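Local coordinates for conserved hypothetical protein Pfu-838710-001 (Pyrococcus furiosus, PDB 1YEM) that is of unknown function but belongs to the CYTH family, whose members, such as class IV adenylate cyclases, typically act on triphosphate substrates, at residues H24-T28 against F29-F33. Residues are numbered along the deposited sequence; the frame is centred on the assembly and turned at random.
Sequences HTLNT and FNPEF
L26 O takes two weak backbone bonds, from F29 N and N30 N, where the chain leaves helix 19-29. N30 N reaches L26 O at 2.8 Å, but its N-H points to the oxygen at only 123°, so the bond is weak. F29 N, bonding to L26 O at 3.1 Å, is equally bent and weak. Apart from these bonds, P31 CD makes a close approach to L26 O, at 3.2 Å. N30 is the first residue to leave helical geometry, and its positive phi turns the backbone so that the proline ring comes back beside L26. There the two side chains cross at about a right angle, with L26 CD1 3.7 Å from P31 CG. The torsion of L26 (chi1 -170°), with CG anti to the backbone N, carries the branch beside its own carbonyl carbon and to the proline. The turn joins the helix to strand 32-44 of the closed antiparallel barrel expected of a CYTH domain. L26 and P31 both also touch Y113 of strand 102-115, which pairs with strand 32-44, here with backbone hydrogen bonds between E32 and K114. With an alanine in place of L26, P31 CG would probably lose its apolar partner, a gap would open beside it and Y113 would be deprived of an apolar neighbour. T25 O meets the edge of the F29 ring near the ring plane, 3.2 Å from CD2, while T28 CG2 sits over one face, 4.0 Å from CD2. T28 OG1, beside its backbone N, is thereby turned back along the helix to bond H24 O at 3.2 Å, approaching from above the carbonyl plane, 40° out of it. The same H24 O also accepts the backbone N of T28.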
loop_
_atom_site.group_PDB
_atom_site.type_symbol
_atom_site.label_atom_id
_atom_site.label_comp_id
_atom_site.label_asym_id
_atom_site.label_seq_id
_atom_site.Cartn_x
_atom_site.Cartn_y
_atom_site.Cartn_z
ATOM N N HIS B 24 15.350 -3.530 -33.815
ATOM C CA HIS B 24 16.113 -2.960 -34.926
ATOM C C HIS B 24 15.522 -1.610 -35.317
ATOM O O HIS B 24 16.237 -0.610 -35.356
ATOM C CB HIS B 24 16.156 -3.874 -36.161
ATOM C CG HIS B 24 16.898 -3.269 -37.321
ATOM N ND1 HIS B 24 16.285 -2.952 -38.519
ATOM C CD2 HIS B 24 18.193 -2.884 -37.448
ATOM C CE1 HIS B 24 17.177 -2.419 -39.340
ATOM N NE2 HIS B 24 18.341 -2.365 -38.714
ATOM N N THR B 25 14.218 -1.597 -35.603
ATOM C CA THR B 25 13.490 -0.368 -35.920
ATOM C C THR B 25 13.750 0.722 -34.881
ATOM O O THR B 25 13.953 1.876 -35.219
ATOM C CB THR B 25 11.971 -0.622 -35.992
ATOM O OG1 THR B 25 11.705 -1.715 -36.878
ATOM C CG2 THR B 25 11.234 0.614 -36.484
ATOM N N LEU B 26 13.767 0.334 -33.618
ATOM C CA LEU B 26 13.971 1.274 -32.530
ATOM C C LEU B 26 15.415 1.818 -32.461
ATOM O O LEU B 26 15.612 3.009 -32.230
ATOM C CB LEU B 26 13.600 0.594 -31.205
ATOM C CG LEU B 26 13.519 1.472 -29.960
ATOM C CD1 LEU B 26 12.384 2.469 -30.084
ATOM C CD2 LEU B 26 13.346 0.595 -28.733
ATOM N N ASN B 27 16.411 0.938 -32.649
ATOM C CA ASN B 27 17.840 1.334 -32.586
ATOM C C ASN B 27 18.211 2.279 -33.718
ATOM O O ASN B 27 19.143 3.079 -33.601
ATOM C CB ASN B 27 18.790 0.098 -32.577
ATOM C CG ASN B 27 19.192 -0.397 -33.997
ATOM O OD1 ASN B 27 19.468 0.395 -34.897
ATOM N ND2 ASN B 27 19.254 -1.715 -34.168
ATOM N N THR B 28 17.481 2.145 -34.821
ATOM C CA THR B 28 17.583 3.026 -35.963
ATOM C C THR B 28 17.317 4.495 -35.572
ATOM O O THR B 28 18.032 5.388 -36.000
ATOM C CB THR B 28 16.595 2.543 -37.059
ATOM O OG1 THR B 28 17.125 1.368 -37.703
ATOM C CG2 THR B 28 16.341 3.597 -38.071
ATOM N N PHE B 29 16.292 4.727 -34.761
ATOM C CA PHE B 29 16.011 6.064 -34.194
ATOM C C PHE B 29 16.715 6.258 -32.852
ATOM O O PHE B 29 16.674 7.348 -32.271
ATOM C CB PHE B 29 14.511 6.257 -34.040
ATOM C CG PHE B 29 13.778 6.150 -35.329
ATOM C CD1 PHE B 29 13.588 7.265 -36.124
ATOM C CD2 PHE B 29 13.325 4.929 -35.780
ATOM C CE1 PHE B 29 12.935 7.169 -37.337
ATOM C CE2 PHE B 29 12.670 4.821 -36.987
ATOM C CZ PHE B 29 12.472 5.948 -37.770
ATOM N N ASN B 30 17.325 5.171 -32.359
ATOM C CA ASN B 30 18.230 5.194 -31.216
ATOM C C ASN B 30 17.793 6.183 -30.098
ATOM O O ASN B 30 18.420 7.237 -29.908
ATOM C CB ASN B 30 19.653 5.514 -31.719
ATOM C CG ASN B 30 20.726 5.203 -30.692
ATOM O OD1 ASN B 30 20.645 4.204 -29.952
ATOM N ND2 ASN B 30 21.742 6.058 -30.635
ATOM N N PRO B 31 16.699 5.850 -29.377
ATOM C CA PRO B 31 16.175 6.707 -28.316
ATOM C C PRO B 31 16.891 6.519 -26.984
ATOM O O PRO B 31 17.692 5.594 -26.818
ATOM C CB PRO B 31 14.737 6.225 -28.179
ATOM C CG PRO B 31 14.839 4.755 -28.439
ATOM C CD PRO B 31 15.883 4.630 -29.537
ATOM N N GLU B 32 16.560 7.376 -26.034
ATOM C CA GLU B 32 17.137 7.330 -24.711
ATOM C C GLU B 32 16.562 6.143 -23.898
ATOM O O GLU B 32 15.354 6.025 -23.750
ATOM C CB GLU B 32 16.824 8.651 -24.006
ATOM C CG GLU B 32 17.525 8.844 -22.661
ATOM C CD GLU B 32 16.706 9.681 -21.667
ATOM O OE1 GLU B 32 17.162 9.812 -20.506
ATOM O OE2 GLU B 32 15.614 10.196 -22.038
ATOM N N PHE B 33 17.437 5.279 -23.377
ATOM C CA PHE B 33 17.026 4.200 -22.451
ATOM C C PHE B 33 16.825 4.745 -21.048
ATOM O O PHE B 33 17.705 5.401 -20.495
ATOM C CB PHE B 33 18.054 3.066 -22.423
ATOM C CG PHE B 33 17.794 2.021 -21.347
ATOM C CD1 PHE B 33 16.690 1.168 -21.432
ATOM C CD2 PHE B 33 18.661 1.880 -20.264
ATOM C CE1 PHE B 33 16.451 0.209 -20.462
ATOM C CE2 PHE B 33 18.415 0.934 -19.288
ATOM C CZ PHE B 33 17.302 0.092 -19.393
#